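Local coordinates for protein interacting with Hsp90 1 (PDB 4CHH) that takes part in pre-rRNA processing, belongs to the R2TP complex and interacts with Hsp90, and is represented here by its N-terminal domain, at residues Ile32-Asp37 with Asn62-Pro67; Ile92-Ser97 with Cys115-Asp120; Val39-Leu44 with Gly56-Ile61; Lys43-Asn48 with Val150-Arg155. One frame throughout, in Å; residues are numbered along the deposited sequence.

Interaction 1 (Ile32-Asp37 with Asn62-Pro67); sequences IEPIAD and NVCHSP
Ile-35 and His-65 form an antiparallel hydrogen-bonded pair, with Ile-35 N giving to His-65 O at 2.7 Å and His-65 N giving back to Ile-35 O at 2.9 Å, while the two short strand segments run at 136° to one another. The imidazole then folds back over its own partner: with CG held between the backbone N and the carbonyl carbon (chi1 62°), the ring lies against Ile-35, whose CB sits over one face in a CH-pi contact, 3.8 Å from the ring centroid. A water in the ring plane joins His-65 NE2 to Ala-36 O, and ND1 bonds to Ser-119 of helix 119-127, so both nitrogens have partners that fix the ring's rotation. Replacing this imidazole with an alanine side chain would probably uncover the flank of Ile-35 and leave the Ser-119 hydroxyl without its imidazole mate. On the other side of the sheet Pro-34 CB packs on Cys-64 SG at 3.4 Å. Farther along, Ile-32 CG2 rests on Ser-66 OG at 3.5 Å, and a second water links that hydroxyl to Glu-33 O. At the other end Asp-37 N makes a weak bond to Val-63 O. This is an antiparallel strand pairing at the open end of the beta hairpin of strands 29-47 and 58-66, in the PIH1 N-terminal domain.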
loop_
_atom_site.group_PDB
_atom_site.type_symbol
_atom_site.label_atom_id
_atom_site.label_comp_id
_atom_site.label_asym_id
_atom_site.label_seq_id
_atom_site.Cartn_x
_atom_site.Cartn_y
_atom_site.Cartn_z
ATOM N N ILE A 32 -0.001 -1.824 14.535
ATOM C CA ILE A 32 0.004 -2.925 13.586
ATOM C C ILE A 32 1.441 -3.025 13.115
ATOM O O ILE A 32 1.953 -2.045 12.579
ATOM C CB ILE A 32 -1.000 -2.714 12.416
ATOM C CG1 ILE A 32 -2.472 -2.658 12.902
ATOM C CG2 ILE A 32 -0.796 -3.787 11.333
ATOM C CD1 ILE A 32 -3.506 -2.290 11.790
ATOM N N GLU A 33 2.085 -4.174 13.327
ATOM C CA GLU A 33 3.455 -4.416 12.869
ATOM C C GLU A 33 3.369 -5.180 11.540
ATOM O O GLU A 33 2.958 -6.340 11.529
ATOM C CB GLU A 33 4.267 -5.165 13.930
ATOM C CG GLU A 33 4.333 -4.391 15.241
ATOM C CD GLU A 33 5.678 -4.459 15.931
ATOM O OE1 GLU A 33 5.975 -5.497 16.566
ATOM O OE2 GLU A 33 6.436 -3.467 15.838
ATOM N N PRO A 34 3.644 -4.520 10.395
ATOM C CA PRO A 34 3.438 -5.191 9.097
ATOM C C PRO A 34 4.474 -6.264 8.768
ATOM O O PRO A 34 5.618 -6.183 9.207
ATOM C CB PRO A 34 3.516 -4.039 8.083
ATOM C CG PRO A 34 3.464 -2.777 8.893
ATOM C CD PRO A 34 4.070 -3.121 10.206
ATOM N N ILE A 35 4.059 -7.267 7.992
ATOM C CA ILE A 35 4.912 -8.361 7.517
ATOM C C ILE A 35 5.303 -8.014 6.066
ATOM O O ILE A 35 4.418 -7.844 5.225
ATOM C CB ILE A 35 4.195 -9.757 7.643
ATOM C CG1 ILE A 35 3.766 -10.058 9.111
ATOM C CG2 ILE A 35 5.082 -10.901 7.056
ATOM C CD1 ILE A 35 2.581 -11.039 9.275
ATOM N N ALA A 36 6.611 -7.868 5.786
ATOM C CA ALA A 36 7.111 -7.507 4.450
ATOM C C ALA A 36 6.643 -8.507 3.389
ATOM O O ALA A 36 6.570 -9.718 3.638
ATOM C CB ALA A 36 8.650 -7.414 4.447
ATOM N N ASP A 37 6.280 -7.999 2.216
ATOM C CA ASP A 37 5.818 -8.886 1.162
ATOM C C ASP A 37 6.558 -8.521 -0.120
ATOM O O ASP A 37 7.542 -9.198 -0.474
ATOM C CB ASP A 37 4.273 -8.825 1.023
ATOM C CG ASP A 37 3.644 -9.764 -0.003
ATOM O OD1 ASP A 37 4.396 -10.531 -0.666
ATOM O OD2 ASP A 37 2.414 -9.706 -0.175
ATOM N N ASN A 62 6.068 -0.143 -0.005
ATOM C CA ASN A 62 6.174 -1.446 0.623
ATOM C C ASN A 62 4.777 -2.064 0.789
ATOM O O ASN A 62 4.043 -1.648 1.668
ATOM C CB ASN A 62 6.899 -1.330 1.987
ATOM C CG ASN A 62 8.383 -1.019 1.836
ATOM O OD1 ASN A 62 9.070 -1.596 1.008
ATOM N ND2 ASN A 62 8.894 -0.048 2.566
ATOM N N VAL A 63 4.421 -3.056 -0.056
ATOM C CA VAL A 63 3.150 -3.784 0.073
ATOM C C VAL A 63 3.402 -4.847 1.125
ATOM O O VAL A 63 4.299 -5.670 0.989
ATOM C CB VAL A 63 2.595 -4.382 -1.238
ATOM C CG1 VAL A 63 1.177 -4.914 -1.029
ATOM C CG2 VAL A 63 2.640 -3.358 -2.366
ATOM N N CYS A 64 2.695 -4.749 2.211
ATOM C CA CYS A 64 2.942 -5.582 3.359
ATOM C C CYS A 64 1.620 -6.019 3.956
ATOM O O CYS A 64 0.574 -5.598 3.468
ATOM C CB CYS A 64 3.805 -4.813 4.359
ATOM S SG CYS A 64 3.168 -3.165 4.777
ATOM N N HIS A 65 1.647 -6.898 4.956
ATOM C CA HIS A 65 0.376 -7.394 5.477
ATOM C C HIS A 65 0.379 -7.664 6.982
ATOM O O HIS A 65 1.420 -7.683 7.631
ATOM C CB HIS A 65 -0.070 -8.669 4.715
ATOM C CG HIS A 65 0.866 -9.820 4.849
ATOM N ND1 HIS A 65 0.696 -10.776 5.837
ATOM C CD2 HIS A 65 1.973 -10.123 4.132
ATOM C CE1 HIS A 65 1.701 -11.626 5.694
ATOM N NE2 HIS A 65 2.493 -11.280 4.680
ATOM N N SER A 66 -0.827 -7.823 7.524
ATOM C CA SER A 66 -1.095 -8.171 8.911
ATOM C C SER A 66 -2.509 -8.742 9.028
ATOM O O SER A 66 -3.417 -8.266 8.342
ATOM C CB SER A 66 -0.947 -6.959 9.826
ATOM O OG SER A 66 -1.412 -7.235 11.143
ATOM N N PRO A 67 -2.735 -9.724 9.933
ATOM C CA PRO A 67 -4.105 -10.232 10.122
ATOM C C PRO A 67 -5.016 -9.215 10.830
ATOM O O PRO A 67 -6.231 -9.414 10.905
ATOM C CB PRO A 67 -3.880 -11.486 10.966
ATOM C CG PRO A 67 -2.648 -11.149 11.787
ATOM C CD PRO A 67 -1.772 -10.415 10.823
HETATM O O HOH W 1 0.745 -7.415 12.544
HETATM O O HOH W 2 4.962 -12.151 3.296
HETATM O O HOH W 3 6.811 -5.131 1.873
#

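Interaction 2 (Ile92-Ser97 with Cys115-Asp120); sequences IPIITS and CCINSD
Ile-95 and Cys-116 share a pair of nearly straight backbone bonds, Ile-95 N to Cys-116 O at 2.9 Å and Cys-116 N to Ile-95 O at 2.8 Å, with N-H...O angles of 174° and 172°. They belong to the antiparallel beta hairpin of strands 95-103 and 109-118. Beside them Thr-96 faces Cys-115 as a non-hydrogen-bonded pair, the sulfur of Cys-115 lying 3.7 Å from Thr-96 OG1. On this same face the methyl CG2 of Ile-94 rests on Cys-115 CB, also at 3.7 Å. The other branch of Ile-94, through CG1, runs alongside Ile-117 and meets its CG2, a methyl that Ile-92 CG2, from the same segment as Ile-94, also meets, its side chain crossing that of Ile-117 at a slant. One branch of Ile-117 thus serves two isoleucines. The torsion of Ile-117 explains the choice, since CG1 stands between the backbone N and the carbonyl carbon (chi1 64°) and CG2 is left to face Ile-92 and Ile-94.

Beyond this shell lie two helices: Trp-138 and Ser-142 of helix 129-147 touch Ile-94, while Ile-125 of helix 119-127 meets both Ile-92 and Ile-117. Where direct pairing stops, a water bridges the strands, giving to Pro-93 O and accepting from Asn-118 N. Asn-118 then starts helix 119-127 as its N-cap: OD1 takes the Asp-120 amide at 2.9 Å, the N-H arriving from above the side-chain carbonyl plane.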
loop_
_atom_site.group_PDB
_atom_site.type_symbol
_atom_site.label_atom_id
_atom_site.label_comp_id
_atom_site.label_asym_id
_atom_site.label_seq_id
_atom_site.Cartn_x
_atom_site.Cartn_y
_atom_site.Cartn_z
ATOM N N ILE A 92 -9.902 -4.351 -1.502
ATOM C CA ILE A 92 -9.009 -4.867 -0.471
ATOM C C ILE A 92 -8.706 -3.654 0.451
ATOM O O ILE A 92 -8.106 -2.696 -0.039
ATOM C CB ILE A 92 -7.717 -5.515 -1.057
ATOM C CG1 ILE A 92 -8.011 -6.849 -1.765
ATOM C CG2 ILE A 92 -6.635 -5.676 0.036
ATOM C CD1 ILE A 92 -6.786 -7.553 -2.437
ATOM N N PRO A 93 -9.119 -3.624 1.743
ATOM C CA PRO A 93 -8.757 -2.463 2.594
ATOM C C PRO A 93 -7.223 -2.287 2.710
ATOM O O PRO A 93 -6.478 -3.269 2.794
ATOM C CB PRO A 93 -9.389 -2.809 3.951
ATOM C CG PRO A 93 -10.530 -3.790 3.600
ATOM C CD PRO A 93 -9.904 -4.622 2.505
ATOM N N ILE A 94 -6.760 -1.032 2.646
ATOM C CA ILE A 94 -5.340 -0.687 2.765
ATOM C C ILE A 94 -5.157 0.337 3.887
ATOM O O ILE A 94 -5.849 1.346 3.899
ATOM C CB ILE A 94 -4.727 -0.153 1.423
ATOM C CG1 ILE A 94 -5.006 -1.128 0.237
ATOM C CG2 ILE A 94 -3.194 0.113 1.581
ATOM C CD1 ILE A 94 -4.912 -0.552 -1.089
ATOM N N ILE A 95 -4.188 0.098 4.773
ATOM C CA ILE A 95 -3.765 1.052 5.773
ATOM C C ILE A 95 -2.364 1.517 5.322
ATOM O O ILE A 95 -1.438 0.712 5.199
ATOM C CB ILE A 95 -3.830 0.509 7.230
ATOM C CG1 ILE A 95 -5.307 0.157 7.610
ATOM C CG2 ILE A 95 -3.278 1.597 8.203
ATOM C CD1 ILE A 95 -5.485 -0.721 8.822
ATOM N N THR A 96 -2.240 2.814 5.028
ATOM C CA THR A 96 -1.020 3.414 4.480
ATOM C C THR A 96 -0.345 4.263 5.521
ATOM O O THR A 96 -0.992 5.060 6.203
ATOM C CB THR A 96 -1.355 4.241 3.219
ATOM O OG1 THR A 96 -2.104 3.413 2.339
ATOM C CG2 THR A 96 -0.124 4.752 2.498
ATOM N N SER A 97 0.968 4.121 5.609
ATOM C CA SER A 97 1.766 4.892 6.547
ATOM C C SER A 97 1.983 6.309 6.041
ATOM O O SER A 97 1.761 6.599 4.865
ATOM C CB SER A 97 3.113 4.199 6.739
ATOM O OG SER A 97 3.935 4.332 5.588
ATOM N N CYS A 115 2.101 0.157 2.528
ATOM C CA CYS A 115 0.670 -0.098 2.260
ATOM C C CYS A 115 0.365 -1.488 2.796
ATOM O O CYS A 115 0.767 -2.473 2.181
ATOM C CB CYS A 115 0.363 0.010 0.759
ATOM S SG CYS A 115 0.281 1.704 0.136
ATOM N N CYS A 116 -0.316 -1.564 3.950
ATOM C CA CYS A 116 -0.591 -2.797 4.662
ATOM C C CYS A 116 -1.998 -3.303 4.403
ATOM O O CYS A 116 -2.980 -2.586 4.589
ATOM C CB CYS A 116 -0.339 -2.599 6.160
ATOM S SG CYS A 116 -0.169 -4.131 7.096
ATOM N N ILE A 117 -2.088 -4.560 3.992
ATOM C CA ILE A 117 -3.368 -5.201 3.697
ATOM C C ILE A 117 -3.535 -6.398 4.619
ATOM O O ILE A 117 -2.581 -6.789 5.302
ATOM C CB ILE A 117 -3.479 -5.600 2.188
ATOM C CG1 ILE A 117 -2.401 -6.684 1.799
ATOM C CG2 ILE A 117 -3.443 -4.352 1.291
ATOM C CD1 ILE A 117 -2.475 -7.266 0.377
ATOM N N ASN A 118 -4.734 -6.989 4.634
ATOM C CA ASN A 118 -4.963 -8.182 5.425
ATOM C C ASN A 118 -4.122 -9.311 4.851
ATOM O O ASN A 118 -3.996 -9.424 3.638
ATOM C CB ASN A 118 -6.438 -8.553 5.434
ATOM C CG ASN A 118 -6.742 -9.759 6.267
ATOM O OD1 ASN A 118 -6.761 -10.887 5.759
ATOM N ND2 ASN A 118 -6.917 -9.553 7.577
ATOM N N SER A 119 -3.578 -10.155 5.723
ATOM C CA SER A 119 -2.754 -11.300 5.369
ATOM C C SER A 119 -3.436 -12.276 4.379
ATOM O O SER A 119 -2.751 -12.817 3.502
ATOM C CB SER A 119 -2.376 -12.031 6.643
ATOM O OG SER A 119 -1.536 -11.168 7.385
ATOM N N ASP A 120 -4.765 -12.496 4.508
ATOM C CA ASP A 120 -5.497 -13.376 3.581
ATOM C C ASP A 120 -5.496 -12.780 2.180
ATOM O O ASP A 120 -5.248 -13.505 1.220
ATOM C CB ASP A 120 -6.944 -13.645 4.052
ATOM C CG ASP A 120 -7.055 -14.392 5.380
ATOM O OD1 ASP A 120 -6.019 -14.933 5.862
ATOM O OD2 ASP A 120 -8.162 -14.432 5.942
HETATM O O HOH W 4 -7.024 -5.890 3.426
#

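Interaction 3 (Val39-Leu44 with Gly56-Ile61); sequences VIKTKL and GRKVFI
Thr-42 and Val-59 fit side by side on one face of the hairpin, the threonine methyl CG2 meeting Val-59 CG1 at 3.7 Å. The other valine methyl, CG2, fills the hollow beside Leu-44, 3.8 Å from Leu-44 CB, so the two prongs of Val-59 pack on two successive residues of that face. Ile-40 and Ile-61 continue the row, pointing the same way, and Leu-140 of helix 129-147 touches both Thr-42 and Ile-61. This face therefore looks into the core, and Thr-42 OG1 finds its polar partner in Cys-152 O.

On the reverse face two neighbours meet the ring of Phe-60. Val-39 CG1 comes at its edge, 3.8 Å from Phe-60 CD2, and the methylenes of Lys-41 run alongside, Lys-41 CD reaching Phe-60 CE2 at 3.7 Å. Lys-164 adds a cation-pi contact to the same ring. Next in this row, Lys-43 extends with CG opposite its backbone N (chi1 -165°) and bends only at the last torsion, which brings NZ to Gly-56 O at 2.8 Å, in the carbonyl plane and on a lone pair. With a methionine in its place, Gly-56 O would probably be left without its ammonium donor. The regular paired bonds of Ile-40 with Ile-61 and Thr-42 with Val-59 give way at the end to Leu-44 bonding to two residues, its N to Arg-57 O and its O from Gly-56 N.

Chemistry divides the faces: the largely apolar row of Ile-40, Thr-42, Leu-44, Val-59 and Ile-61 is buried, whereas the lysine row gathers positive charge, Lys-41 NZ and Lys-58 NZ standing 3.9 Å apart, probably unfavourable unless solvent screens it.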
loop_
_atom_site.group_PDB
_atom_site.type_symbol
_atom_site.label_atom_id
_atom_site.label_comp_id
_atom_site.label_asym_id
_atom_site.label_seq_id
_atom_site.Cartn_x
_atom_site.Cartn_y
_atom_site.Cartn_z
ATOM N N VAL A 39 7.567 -4.968 -3.165
ATOM C CA VAL A 39 7.795 -3.527 -3.402
ATOM C C VAL A 39 7.286 -3.076 -4.760
ATOM O O VAL A 39 7.475 -3.766 -5.770
ATOM C CB VAL A 39 9.328 -3.190 -3.304
ATOM C CG1 VAL A 39 9.619 -1.712 -3.593
ATOM C CG2 VAL A 39 9.891 -3.553 -1.943
ATOM N N ILE A 40 6.722 -1.867 -4.786
ATOM C CA ILE A 40 6.329 -1.176 -6.019
ATOM C C ILE A 40 7.291 -0.015 -6.145
ATOM O O ILE A 40 7.401 0.785 -5.219
ATOM C CB ILE A 40 4.844 -0.697 -6.066
ATOM C CG1 ILE A 40 3.825 -1.785 -5.633
ATOM C CG2 ILE A 40 4.496 -0.070 -7.421
ATOM C CD1 ILE A 40 2.449 -1.192 -5.124
ATOM N N LYS A 41 7.981 0.089 -7.268
ATOM C CA LYS A 41 8.865 1.221 -7.519
ATOM C C LYS A 41 8.184 2.105 -8.543
ATOM O O LYS A 41 7.651 1.605 -9.522
ATOM C CB LYS A 41 10.240 0.738 -8.002
ATOM C CG LYS A 41 11.257 1.830 -8.224
ATOM C CD LYS A 41 12.575 1.207 -8.636
ATOM C CE LYS A 41 13.329 2.058 -9.613
ATOM N NZ LYS A 41 14.521 1.344 -10.145
ATOM N N THR A 42 8.133 3.403 -8.289
ATOM C CA THR A 42 7.514 4.330 -9.220
ATOM C C THR A 42 8.290 5.637 -9.156
ATOM O O THR A 42 9.420 5.673 -8.650
ATOM C CB THR A 42 5.952 4.447 -8.990
ATOM O OG1 THR A 42 5.389 5.383 -9.904
ATOM C CG2 THR A 42 5.587 4.856 -7.606
ATOM N N LYS A 43 7.691 6.694 -9.698
ATOM C CA LYS A 43 8.244 8.032 -9.824
ATOM C C LYS A 43 7.235 9.089 -9.339
ATOM O O LYS A 43 6.051 9.017 -9.665
ATOM C CB LYS A 43 8.586 8.248 -11.321
ATOM C CG LYS A 43 9.492 9.430 -11.586
ATOM C CD LYS A 43 9.878 9.518 -13.059
ATOM C CE LYS A 43 10.622 10.795 -13.348
ATOM N NZ LYS A 43 12.004 10.768 -12.794
ATOM N N LEU A 44 7.699 10.070 -8.574
ATOM C CA LEU A 44 6.808 11.163 -8.129
ATOM C C LEU A 44 6.619 12.183 -9.291
ATOM O O LEU A 44 7.602 12.755 -9.746
ATOM C CB LEU A 44 7.426 11.847 -6.900
ATOM C CG LEU A 44 6.687 13.074 -6.318
ATOM C CD1 LEU A 44 5.342 12.693 -5.731
ATOM C CD2 LEU A 44 7.549 13.763 -5.268
ATOM N N GLY A 56 9.918 14.219 -9.651
ATOM C CA GLY A 56 10.806 13.347 -10.409
ATOM C C GLY A 56 11.607 12.357 -9.587
ATOM O O GLY A 56 12.283 11.500 -10.152
ATOM N N ARG A 57 11.517 12.438 -8.261
ATOM C CA ARG A 57 12.234 11.503 -7.406
ATOM C C ARG A 57 11.562 10.135 -7.402
ATOM O O ARG A 57 10.348 10.038 -7.604
ATOM C CB ARG A 57 12.363 12.033 -5.970
ATOM C CG ARG A 57 13.133 13.358 -5.869
ATOM C CD ARG A 57 14.608 13.198 -6.151
ATOM N NE ARG A 57 15.311 14.475 -6.172
ATOM C CZ ARG A 57 15.706 15.085 -7.283
ATOM N NH1 ARG A 57 15.448 14.550 -8.472
ATOM N NH2 ARG A 57 16.359 16.238 -7.216
ATOM N N LYS A 58 12.381 9.095 -7.169
ATOM C CA LYS A 58 11.972 7.700 -7.068
ATOM C C LYS A 58 11.072 7.515 -5.878
ATOM O O LYS A 58 11.268 8.117 -4.819
ATOM C CB LYS A 58 13.185 6.751 -6.933
ATOM C CG LYS A 58 14.064 6.610 -8.166
ATOM C CD LYS A 58 15.059 5.459 -7.963
ATOM C CE LYS A 58 16.328 5.629 -8.773
ATOM N NZ LYS A 58 16.340 4.776 -9.992
ATOM N N VAL A 59 10.092 6.679 -6.060
ATOM C CA VAL A 59 9.123 6.348 -5.038
ATOM C C VAL A 59 9.109 4.839 -4.858
ATOM O O VAL A 59 9.138 4.083 -5.836
ATOM C CB VAL A 59 7.701 6.925 -5.364
ATOM C CG1 VAL A 59 6.639 6.337 -4.419
ATOM C CG2 VAL A 59 7.700 8.446 -5.257
ATOM N N PHE A 60 9.053 4.411 -3.605
ATOM C CA PHE A 60 8.923 3.003 -3.255
ATOM C C PHE A 60 7.736 2.796 -2.361
ATOM O O PHE A 60 7.535 3.534 -1.393
ATOM C CB PHE A 60 10.169 2.454 -2.569
ATOM C CG PHE A 60 11.397 2.457 -3.435
ATOM C CD1 PHE A 60 12.226 3.573 -3.489
ATOM C CD2 PHE A 60 11.757 1.327 -4.161
ATOM C CE1 PHE A 60 13.372 3.577 -4.291
ATOM C CE2 PHE A 60 12.923 1.325 -4.949
ATOM C CZ PHE A 60 13.713 2.454 -5.009
ATOM N N ILE A 61 6.955 1.784 -2.673
ATOM C CA ILE A 61 5.814 1.431 -1.843
ATOM C C ILE A 61 6.026 0.017 -1.329
ATOM O O ILE A 61 6.152 -0.907 -2.128
ATOM C CB ILE A 61 4.456 1.562 -2.591
ATOM C CG1 ILE A 61 4.187 3.000 -3.049
ATOM C CG2 ILE A 61 3.324 0.976 -1.726
ATOM C CD1 ILE A 61 3.009 3.195 -4.125
#

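Interaction 4 (Lys43-Asn48 with Val150-Arg155); sequences KLLSAN and VLCRDR
Bends at chi2 (96°) and chi3 (123°) turn the Arg-155 side chain back over Lys-43, whose extended stem lies across the guanidinium: Lys-43 CD stands 3.7 Å above its plane, over the centre. The contact is made by methylenes; Lys-43 NZ, bonded to Gly-56 O, stays 4.7 Å from Arg-155 NH2. In the guanidinium plane, at its edge, Arg-155 NH1 bonds to Cys-152 SG at 3.6 Å, and Arg-155 N donates to the same sulfur at 3.2 Å in an almost straight bond. Cys-152 thereby holds both ends of the arginine in place. Leu-45 CD2 packs on Cys-152 CB at 3.8 Å and lies near Arg-155 NH1.

Behind the side chains, Cys-152 N donates to Lys-43 O at 3.0 Å. Leu-45 N reaches Val-150 O at 2.7 Å, and Ser-46 N adds a weak bond to that same oxygen, while Val-150 N makes a normal bond to Ser-46 O at 2.8 Å. Ser-46 OG lies against Val-150 CG2 and accepts from Asn-48 ND2. From the loop that follows, Arg-153 forms salt bridges to Glu-137 and Glu-144 of helix 129-147. With Leu-45 and Ser-46 both facing Val-150, the register slips by one residue: a classic beta bulge where strand 149-151 joins strand 29-47.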
loop_
_atom_site.group_PDB
_atom_site.type_symbol
_atom_site.label_atom_id
_atom_site.label_comp_id
_atom_site.label_asym_id
_atom_site.label_seq_id
_atom_site.Cartn_x
_atom_site.Cartn_y
_atom_site.Cartn_z
ATOM N N LYS A 43 7.691 6.694 -9.698
ATOM C CA LYS A 43 8.244 8.032 -9.824
ATOM C C LYS A 43 7.235 9.089 -9.339
ATOM O O LYS A 43 6.051 9.017 -9.665
ATOM C CB LYS A 43 8.586 8.248 -11.321
ATOM C CG LYS A 43 9.492 9.430 -11.586
ATOM C CD LYS A 43 9.878 9.518 -13.059
ATOM C CE LYS A 43 10.622 10.795 -13.348
ATOM N NZ LYS A 43 12.004 10.768 -12.794
ATOM N N LEU A 44 7.699 10.070 -8.574
ATOM C CA LEU A 44 6.808 11.163 -8.129
ATOM C C LEU A 44 6.619 12.183 -9.291
ATOM O O LEU A 44 7.602 12.755 -9.746
ATOM C CB LEU A 44 7.426 11.847 -6.900
ATOM C CG LEU A 44 6.687 13.074 -6.318
ATOM C CD1 LEU A 44 5.342 12.693 -5.731
ATOM C CD2 LEU A 44 7.549 13.763 -5.268
ATOM N N LEU A 45 5.392 12.382 -9.796
ATOM C CA LEU A 45 5.236 13.345 -10.894
ATOM C C LEU A 45 4.976 14.755 -10.356
ATOM O O LEU A 45 5.481 15.733 -10.917
ATOM C CB LEU A 45 4.133 12.938 -11.885
ATOM C CG LEU A 45 4.320 11.588 -12.610
ATOM C CD1 LEU A 45 3.143 11.316 -13.536
ATOM C CD2 LEU A 45 5.687 11.503 -13.372
ATOM N N SER A 46 4.172 14.864 -9.302
ATOM C CA SER A 46 3.874 16.171 -8.702
ATOM C C SER A 46 3.444 15.980 -7.267
ATOM O O SER A 46 3.028 14.893 -6.914
ATOM C CB SER A 46 2.823 16.932 -9.513
ATOM O OG SER A 46 1.592 16.245 -9.489
ATOM N N ALA A 47 3.615 17.018 -6.438
ATOM C CA ALA A 47 3.332 17.038 -5.010
ATOM C C ALA A 47 2.564 18.322 -4.707
ATOM O O ALA A 47 3.109 19.410 -4.839
ATOM C CB ALA A 47 4.649 16.980 -4.234
ATOM N N ASN A 48 1.288 18.202 -4.378
ATOM C CA ASN A 48 0.416 19.346 -4.181
ATOM C C ASN A 48 -0.066 19.392 -2.722
ATOM O O ASN A 48 -1.087 20.013 -2.416
ATOM C CB ASN A 48 -0.761 19.220 -5.212
ATOM C CG ASN A 48 -0.241 19.046 -6.650
ATOM O OD1 ASN A 48 0.120 20.019 -7.333
ATOM N ND2 ASN A 48 -0.063 17.799 -7.103
ATOM N N VAL A 150 1.130 12.818 -7.092
ATOM C CA VAL A 150 0.734 12.177 -8.347
ATOM C C VAL A 150 1.875 11.224 -8.663
ATOM O O VAL A 150 3.022 11.663 -8.675
ATOM C CB VAL A 150 0.395 13.180 -9.498
ATOM C CG1 VAL A 150 0.102 12.437 -10.811
ATOM C CG2 VAL A 150 -0.797 14.081 -9.112
ATOM N N LEU A 151 1.585 9.913 -8.795
ATOM C CA LEU A 151 2.634 8.903 -9.052
ATOM C C LEU A 151 2.517 8.355 -10.468
ATOM O O LEU A 151 1.416 8.250 -10.978
ATOM C CB LEU A 151 2.573 7.756 -8.005
ATOM C CG LEU A 151 2.668 8.207 -6.502
ATOM C CD1 LEU A 151 2.442 7.039 -5.550
ATOM C CD2 LEU A 151 3.966 8.912 -6.200
ATOM N N CYS A 152 3.650 8.085 -11.122
ATOM C CA CYS A 152 3.699 7.584 -12.504
ATOM C C CYS A 152 3.216 6.131 -12.592
ATOM O O CYS A 152 3.615 5.296 -11.785
ATOM C CB CYS A 152 5.104 7.724 -13.094
ATOM S SG CYS A 152 5.166 7.454 -14.886
ATOM N N ARG A 153 2.333 5.857 -13.563
ATOM C CA ARG A 153 1.801 4.530 -13.873
ATOM C C ARG A 153 2.664 3.860 -14.967
ATOM O O ARG A 153 2.550 2.661 -15.176
ATOM C CB ARG A 153 0.306 4.615 -14.319
ATOM C CG ARG A 153 -0.672 5.247 -13.267
ATOM C CD ARG A 153 -0.614 4.546 -11.920
ATOM N NE ARG A 153 -1.780 4.822 -11.065
ATOM C CZ ARG A 153 -1.870 5.809 -10.185
ATOM N NH1 ARG A 153 -0.888 6.690 -10.062
ATOM N NH2 ARG A 153 -2.958 5.938 -9.432
ATOM N N ASP A 154 3.533 4.608 -15.643
ATOM C CA ASP A 154 4.370 4.032 -16.721
ATOM C C ASP A 154 5.752 3.646 -16.208
ATOM O O ASP A 154 6.216 2.532 -16.481
ATOM C CB ASP A 154 4.511 5.014 -17.903
ATOM C CG ASP A 154 3.197 5.512 -18.485
ATOM O OD1 ASP A 154 2.213 4.758 -18.452
ATOM O OD2 ASP A 154 3.156 6.663 -18.949
ATOM N N ARG A 155 6.416 4.561 -15.476
ATOM C CA ARG A 155 7.748 4.300 -14.931
ATOM C C ARG A 155 7.575 3.524 -13.656
ATOM O O ARG A 155 7.837 4.012 -12.571
ATOM C CB ARG A 155 8.532 5.601 -14.720
ATOM C CG ARG A 155 9.325 6.029 -15.940
ATOM C CD ARG A 155 8.568 7.027 -16.770
ATOM N NE ARG A 155 9.341 8.255 -16.925
ATOM C CZ ARG A 155 8.873 9.473 -16.677
ATOM N NH1 ARG A 155 7.625 9.642 -16.253
ATOM N NH2 ARG A 155 9.652 10.534 -16.847
#

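Interactions 1 and 3 are two stations on one hairpin, strands 29-47 and 58-66, with centres about 18 Å apart; interaction 3 is nested inside the loop that interaction 1 closes, and Val-63 CG2 meets Ile-40 CD1 at 3.5 Å between them. Strand 109-118, running parallel to 58-66, brings in interaction 2, whose centre lies about 7 Å from that of interaction 1. Interaction 4 adds strand 149-151 to strand 29-47 and shares Lys-43 and Leu-44 with interaction 3, their centres about 8 Å apart. Interactions 1 and 4, about 24 Å apart between centres, lie on opposite sides of the chain's centre. One sheet thus carries all four contacts.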